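Local coordinates for protein PelD (PDB 4EU0) that binds cyclic di-GMP as a signalling effector of pellicle formation in Pseudomonas aeruginosa, this soluble part holding its GAF and GGDEF-like domains, at residues V106-V111 and A119-E124; V49-T54 and D114-A119; T30-L35 and R42-Y47. All blocks are in the same frame, centred on the assembly; numbering follows the deposited sequence.

Following the chain from its N-terminal end, contact 3 comes first: helix 28-39 is followed by a short turn and packs on strand 43-48, with six residues separating the two segments. The loop that leaves this strand then takes part in contact 2, a far longer closure in which 49-54 meets 114-119 across 59 intervening residues. Contact 1 pairs 106-111 with 119-124 through a short hairpin turn, and because its first strand lies between the two segments of contact 2, the two closures cross; they also share A119. Contact 3 precedes both in series. Strand 117-123, between 43-48 and 106-111 in the GAF-domain sheet, links the hairpin, the loop and the strand that helix 28-39 covers.

Contact 1 of 3, residues V106-V111 and A119-E124; sequences VCVPLV and ALLAVE
V108 and L121 form the central hydrogen-bonded pair of two antiparallel strands and bond to each other in both directions. V108 N reaches L121 O at 2.7 Å, and the return bond from L121 N to V108 O is equally short and equally straight. Toward the turn, L110 N meets A119 O at 2.8 Å almost linearly. At the far end V123 N donates to V106 O at 2.8 Å; the reverse bond, V106 N to V123 O, is weak. The amide N of A119 is buried without a partner in the model.

Weaker polar contacts fill the non-hydrogen-bonded positions, where C107 CA approaches L121 O at 3.3 Å in a CA-H...O contact.

Apolar packing runs along the face carrying V106, V108, L110, A119, L121 and V123. V108 and L121 lie side by side and point the same way, with V108 CG2 3.8 Å from L121 CD2. L110 CG stands anti to the carbonyl carbon (chi1 -74°), which brings CD2 to 4.0 Å from A119 CB while CD1 extends over the backbone toward L121 N. Helix 133-150 covers V106, V108 and L110 from this face; C107, P109 and L120, on the other, meet helix 74-82.

The segments 106-111 and 119-123 run antiparallel at 164°, the two arms of a buried beta hairpin, strands 106-111 and 117-123, within the antiparallel sheet of the GAF domain.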
# COMPACT_ATOMS: atom_id res chain seq x y z
N VAL A 106 -2.21 3.67 23.85
CA VAL A 106 -2.10 2.81 22.67
C VAL A 106 -0.66 2.79 22.18
O VAL A 106 0.03 3.82 22.19
CB VAL A 106 -3.02 3.28 21.50
CG1 VAL A 106 -2.94 2.30 20.32
CG2 VAL A 106 -4.45 3.40 21.93
N CYS A 107 -0.20 1.61 21.76
CA CYS A 107 1.04 1.47 21.02
C CYS A 107 0.76 0.92 19.63
O CYS A 107 0.09 -0.10 19.49
CB CYS A 107 2.00 0.55 21.75
SG CYS A 107 2.83 1.35 23.09
N VAL A 108 1.27 1.61 18.60
CA VAL A 108 1.07 1.18 17.22
C VAL A 108 2.42 0.96 16.53
O VAL A 108 3.18 1.91 16.34
CB VAL A 108 0.22 2.19 16.38
CG1 VAL A 108 -0.26 1.53 15.09
CG2 VAL A 108 -0.99 2.70 17.17
N PRO A 109 2.74 -0.30 16.17
CA PRO A 109 3.99 -0.51 15.46
C PRO A 109 3.81 -0.20 13.98
O PRO A 109 2.72 -0.40 13.43
CB PRO A 109 4.24 -2.00 15.67
CG PRO A 109 2.86 -2.59 15.65
CD PRO A 109 1.95 -1.54 16.27
N LEU A 110 4.86 0.31 13.35
CA LEU A 110 4.86 0.53 11.91
C LEU A 110 5.61 -0.64 11.30
O LEU A 110 6.83 -0.77 11.44
CB LEU A 110 5.50 1.88 11.55
CG LEU A 110 4.78 3.20 11.80
CD1 LEU A 110 4.53 3.52 13.29
CD2 LEU A 110 5.59 4.31 11.17
N VAL A 111 4.85 -1.53 10.66
CA VAL A 111 5.36 -2.82 10.21
C VAL A 111 5.24 -2.92 8.70
O VAL A 111 4.14 -2.76 8.15
CB VAL A 111 4.58 -4.00 10.86
CG1 VAL A 111 5.27 -5.33 10.57
CG2 VAL A 111 4.44 -3.81 12.37
N ALA A 119 9.33 1.18 13.22
CA ALA A 119 9.08 2.29 14.14
C ALA A 119 7.91 1.98 15.06
O ALA A 119 7.14 1.04 14.83
CB ALA A 119 8.81 3.58 13.37
N LEU A 120 7.77 2.80 16.11
CA LEU A 120 6.71 2.63 17.09
C LEU A 120 6.01 3.96 17.33
O LEU A 120 6.67 4.98 17.56
CB LEU A 120 7.34 2.09 18.39
CG LEU A 120 6.54 1.88 19.68
CD1 LEU A 120 7.37 1.03 20.64
CD2 LEU A 120 6.24 3.20 20.32
N LEU A 121 4.68 3.96 17.27
CA LEU A 121 3.89 5.10 17.73
C LEU A 121 3.42 4.80 19.15
O LEU A 121 2.71 3.81 19.37
CB LEU A 121 2.67 5.34 16.82
CG LEU A 121 1.62 6.36 17.29
CD1 LEU A 121 2.15 7.78 17.17
CD2 LEU A 121 0.31 6.22 16.53
N ALA A 122 3.83 5.63 20.11
CA ALA A 122 3.41 5.49 21.51
C ALA A 122 2.48 6.64 21.86
O ALA A 122 2.87 7.81 21.80
CB ALA A 122 4.62 5.48 22.44
N VAL A 123 1.24 6.31 22.21
CA VAL A 123 0.24 7.34 22.50
C VAL A 123 -0.03 7.41 24.00
O VAL A 123 -0.46 6.43 24.60
CB VAL A 123 -1.08 7.09 21.74
CG1 VAL A 123 -2.09 8.18 22.09
CG2 VAL A 123 -0.84 7.04 20.23
N GLU A 124 0.24 8.58 24.58
CA GLU A 124 -0.03 8.82 25.99
C GLU A 124 -1.44 9.36 26.22
O GLU A 124 -2.07 9.05 27.23
CB GLU A 124 1.02 9.74 26.64
CG GLU A 124 1.93 10.50 25.68
CD GLU A 124 3.24 9.78 25.37
OE1 GLU A 124 3.44 8.65 25.87
OE2 GLU A 124 4.08 10.36 24.63

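Contact 2 of 3, residues V49-T54 and D114-A119; sequences VRYDRT and DGRILA
G115 O receives a weak bond from R53 NH2 (3.2 Å), at the edge of the guanidinium, linking the 106-111/117-123 hairpin of the GAF sheet to the type I beta turn R50-R53 that follows strand 43-48. At the positive phi of G115 (93°) a side chain would be jammed against the preceding carbonyl O, so the turn suits glycine. Next, R116 extends its chain out to Y51: its NE lies in the plane of the ring, at the edge, 4.0 Å from Y51 CD1, and with guanidinium and ring 83° apart the ring's edge stands over the guanidinium face.

I117 carries the apolar part. With CG1 anti to the carbonyl carbon (chi1 -36°), its CG1-CD1 arm passes under one face of the R53 guanidinium, CD1 3.6 Å from R53 NH2, while CG2 packs on V49 CG1 at 3.9 Å. Two waters flank its backbone. One donates to both I117 O and R50 O; the other accepts from I117 N and, weakly, from R53 NE. L80, on helix 74-82, touches both V49 and I117 and accepts a bond from R53 NH1 at its carbonyl.

L118 O takes a nearly straight bond from V49 N at 3.1 Å. Beyond it, V49 CG2 rests 3.5 Å from the carbonyl carbon of A119.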
# COMPACT_ATOMS: atom_id res chain seq x y z
N VAL A 49 12.50 1.55 15.87
CA VAL A 49 12.61 0.21 16.41
C VAL A 49 13.78 -0.52 15.76
O VAL A 49 13.88 -0.56 14.53
CB VAL A 49 11.29 -0.58 16.23
CG1 VAL A 49 11.47 -2.04 16.66
CG2 VAL A 49 10.17 0.08 17.03
N ARG A 50 14.66 -1.07 16.59
CA ARG A 50 15.85 -1.79 16.12
C ARG A 50 15.49 -3.14 15.51
O ARG A 50 14.34 -3.58 15.58
CB ARG A 50 16.86 -1.99 17.25
CG ARG A 50 17.17 -0.74 18.04
CD ARG A 50 18.42 -0.94 18.89
NE ARG A 50 18.33 -0.24 20.17
CZ ARG A 50 18.53 1.06 20.35
NH1 ARG A 50 18.82 1.85 19.31
NH2 ARG A 50 18.42 1.59 21.56
N TYR A 51 16.48 -3.81 14.92
CA TYR A 51 16.24 -5.10 14.26
C TYR A 51 15.73 -6.18 15.22
O TYR A 51 14.91 -7.01 14.83
CB TYR A 51 17.51 -5.58 13.54
CG TYR A 51 17.28 -6.80 12.68
CD1 TYR A 51 16.49 -6.74 11.54
CD2 TYR A 51 17.86 -8.03 13.02
CE1 TYR A 51 16.27 -7.87 10.75
CE2 TYR A 51 17.65 -9.16 12.24
CZ TYR A 51 16.86 -9.07 11.11
OH TYR A 51 16.64 -10.18 10.33
N ASP A 52 16.21 -6.16 16.46
CA ASP A 52 15.81 -7.14 17.47
C ASP A 52 14.47 -6.82 18.16
O ASP A 52 14.13 -7.44 19.17
CB ASP A 52 16.93 -7.35 18.50
CG ASP A 52 17.33 -6.07 19.23
OD1 ASP A 52 16.70 -5.01 19.01
OD2 ASP A 52 18.29 -6.13 20.02
N ARG A 53 13.72 -5.87 17.60
CA ARG A 53 12.39 -5.46 18.10
C ARG A 53 12.42 -4.77 19.47
O ARG A 53 11.49 -4.91 20.27
CB ARG A 53 11.40 -6.64 18.09
CG ARG A 53 11.05 -7.16 16.70
CD ARG A 53 9.85 -8.11 16.75
NE ARG A 53 9.31 -8.37 15.42
CZ ARG A 53 8.07 -8.81 15.18
NH1 ARG A 53 7.22 -9.04 16.17
NH2 ARG A 53 7.69 -9.01 13.93
N THR A 54 13.50 -4.04 19.73
CA THR A 54 13.58 -3.18 20.92
C THR A 54 13.59 -1.71 20.49
O THR A 54 14.20 -1.37 19.47
CB THR A 54 14.82 -3.51 21.80
OG1 THR A 54 16.02 -3.35 21.05
CG2 THR A 54 14.74 -4.94 22.33
N ASP A 114 7.01 -7.27 5.03
CA ASP A 114 7.83 -8.44 5.38
C ASP A 114 7.71 -8.78 6.86
O ASP A 114 8.23 -9.80 7.33
CB ASP A 114 9.30 -8.19 5.06
CG ASP A 114 9.58 -8.05 3.58
OD1 ASP A 114 8.90 -8.70 2.76
OD2 ASP A 114 10.51 -7.30 3.25
N GLY A 115 7.06 -7.90 7.62
CA GLY A 115 6.93 -8.09 9.05
C GLY A 115 8.01 -7.41 9.87
O GLY A 115 8.13 -7.68 11.06
N ARG A 116 8.79 -6.54 9.24
CA ARG A 116 9.84 -5.78 9.93
C ARG A 116 9.22 -4.57 10.63
O ARG A 116 8.54 -3.76 10.00
CB ARG A 116 10.92 -5.33 8.95
CG ARG A 116 12.30 -5.06 9.58
CD ARG A 116 13.40 -5.25 8.54
NE ARG A 116 14.62 -4.49 8.82
CZ ARG A 116 15.67 -4.45 8.02
NH1 ARG A 116 15.67 -5.13 6.88
NH2 ARG A 116 16.74 -3.72 8.34
N ILE A 117 9.44 -4.46 11.94
CA ILE A 117 8.95 -3.31 12.71
C ILE A 117 9.99 -2.21 12.56
O ILE A 117 11.09 -2.32 13.11
CB ILE A 117 8.81 -3.63 14.23
CG1 ILE A 117 8.34 -5.08 14.48
CG2 ILE A 117 7.97 -2.57 14.95
CD1 ILE A 117 7.01 -5.47 13.95
N LEU A 118 9.64 -1.17 11.81
CA LEU A 118 10.55 -0.06 11.54
C LEU A 118 10.52 0.98 12.64
O LEU A 118 11.54 1.58 12.96
CB LEU A 118 10.18 0.61 10.21
CG LEU A 118 10.69 0.02 8.89
CD1 LEU A 118 10.15 -1.38 8.63
CD2 LEU A 118 10.28 0.94 7.77
N ALA A 119 9.33 1.18 13.22
CA ALA A 119 9.08 2.29 14.14
C ALA A 119 7.91 1.98 15.06
O ALA A 119 7.14 1.04 14.83
CB ALA A 119 8.81 3.58 13.37
O HOH W 1 12.30 -4.73 14.29
O HOH W 2 11.05 -6.73 13.05

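Contact 3 of 3, residues T30-L35 and R42-Y47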
# COMPACT_ATOMS: atom_id res chain seq x y z
N THR A 30 6.32 14.53 9.92
CA THR A 30 5.21 14.33 8.99
C THR A 30 4.47 13.03 9.30
O THR A 30 3.23 13.00 9.29
CB THR A 30 5.70 14.34 7.53
OG1 THR A 30 6.22 15.64 7.22
CG2 THR A 30 4.58 14.00 6.56
N VAL A 31 5.22 11.97 9.58
CA VAL A 31 4.64 10.67 9.91
C VAL A 31 3.79 10.79 11.17
O VAL A 31 2.63 10.38 11.19
CB VAL A 31 5.72 9.56 10.06
CG1 VAL A 31 5.09 8.26 10.59
CG2 VAL A 31 6.43 9.30 8.74
N LEU A 32 4.38 11.36 12.22
CA LEU A 32 3.65 11.60 13.46
C LEU A 32 2.40 12.48 13.26
O LEU A 32 1.33 12.17 13.79
CB LEU A 32 4.57 12.20 14.52
CG LEU A 32 3.93 12.52 15.87
CD1 LEU A 32 3.36 11.27 16.52
CD2 LEU A 32 4.94 13.17 16.76
N ALA A 33 2.55 13.55 12.48
CA ALA A 33 1.43 14.46 12.19
C ALA A 33 0.27 13.71 11.52
O ALA A 33 -0.89 13.90 11.90
CB ALA A 33 1.88 15.62 11.32
N LEU A 34 0.60 12.87 10.54
CA LEU A 34 -0.39 12.04 9.85
C LEU A 34 -1.11 11.11 10.83
O LEU A 34 -2.35 11.05 10.84
CB LEU A 34 0.26 11.23 8.73
CG LEU A 34 0.54 11.89 7.38
CD1 LEU A 34 1.20 10.88 6.45
CD2 LEU A 34 -0.74 12.44 6.76
N LEU A 35 -0.34 10.40 11.65
CA LEU A 35 -0.91 9.51 12.66
C LEU A 35 -1.76 10.29 13.67
O LEU A 35 -2.81 9.81 14.09
CB LEU A 35 0.19 8.71 13.36
CG LEU A 35 0.82 7.58 12.52
CD1 LEU A 35 2.20 7.23 13.01
CD2 LEU A 35 -0.09 6.34 12.51
N ARG A 42 -3.54 13.61 20.99
CA ARG A 42 -3.18 14.84 21.68
C ARG A 42 -1.76 14.80 22.26
O ARG A 42 -1.03 15.80 22.17
CB ARG A 42 -4.22 15.20 22.74
CG ARG A 42 -4.13 16.63 23.28
CD ARG A 42 -4.26 17.67 22.16
NE ARG A 42 -4.47 19.03 22.67
CZ ARG A 42 -3.51 19.87 23.03
NH1 ARG A 42 -2.23 19.51 22.96
NH2 ARG A 42 -3.83 21.07 23.48
N ILE A 43 -1.38 13.67 22.85
CA ILE A 43 -0.01 13.47 23.31
C ILE A 43 0.52 12.12 22.83
O ILE A 43 -0.06 11.07 23.13
CB ILE A 43 0.17 13.60 24.85
CG1 ILE A 43 -0.62 14.78 25.43
CG2 ILE A 43 1.65 13.77 25.20
CD1 ILE A 43 -0.63 14.85 26.96
N ALA A 44 1.62 12.16 22.08
CA ALA A 44 2.19 10.96 21.46
C ALA A 44 3.66 11.15 21.10
O ALA A 44 4.19 12.26 21.15
CB ALA A 44 1.38 10.57 20.22
N GLY A 45 4.31 10.04 20.74
CA GLY A 45 5.71 10.06 20.30
C GLY A 45 5.98 9.00 19.26
O GLY A 45 5.31 7.96 19.23
N LEU A 46 6.95 9.28 18.39
CA LEU A 46 7.37 8.33 17.36
C LEU A 46 8.82 7.91 17.59
O LEU A 46 9.70 8.76 17.74
CB LEU A 46 7.23 8.95 15.97
CG LEU A 46 7.45 8.03 14.77
CD1 LEU A 46 6.35 6.98 14.63
CD2 LEU A 46 7.53 8.87 13.50
N TYR A 47 9.05 6.60 17.62
CA TYR A 47 10.37 6.05 17.98
C TYR A 47 10.86 5.04 16.95
O TYR A 47 10.06 4.32 16.36
CB TYR A 47 10.29 5.37 19.35
CG TYR A 47 9.68 6.25 20.41
CD1 TYR A 47 10.46 7.10 21.17
CD2 TYR A 47 8.29 6.25 20.63
CE1 TYR A 47 9.90 7.91 22.14
CE2 TYR A 47 7.72 7.07 21.59
CZ TYR A 47 8.54 7.90 22.34
OH TYR A 47 7.99 8.71 23.30
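L46 meets V31, L32 and L35 in a purely apolar helix-on-sheet contact, where helix 28-39 lies across the middle of strand 43-48, the first strand of the GAF-domain sheet. No hydrogen bond joins the two segments, and their axes pass 8.7 Å apart, a spacing filled by side chains alone. The axes of 30-35 and 43-47 run obliquely antiparallel, at 140°.

The strand contributes A44 and L46, alternate residues whose side chains both rise toward the helix. L46 and L32 carry most of the contact. The CG of L46 is anti to the backbone N (chi1 -172°), which carries the two methyls up to the helix surface. CD2 slots against V31, 3.8 Å from V31 CG1, the two side chains crossing at about a right angle; the same methyl is 4.2 Å from L32 N. CD1 turns toward the next turn of the helix and lies 4.5 Å from L35 CD1. Thus one leucine touches two successive helical turns, V31 and L35 being joined by the backbone bond from L35 N to V31 O.

In the GAF fold the antiparallel sheet has helices against both faces, and helix 28-39 is on the side also occupied by helix 133-150. L32 and L35 reach past strand 43-48 to L121 of the central strand, and L32 also touches L63 on the opposite neighbour. Helix 2-16 packs behind, on T30 and L34.

L32 reaches toward A44, its CD1 4.3 Å from A44 CB, while its CB sits 4.4 Å from L46 CB. Between those two strand residues, G45 presents bare backbone. On the sheet's other face the Y47 ring folds back, so that Y47 OH lies 4.0 Å from G45 CA.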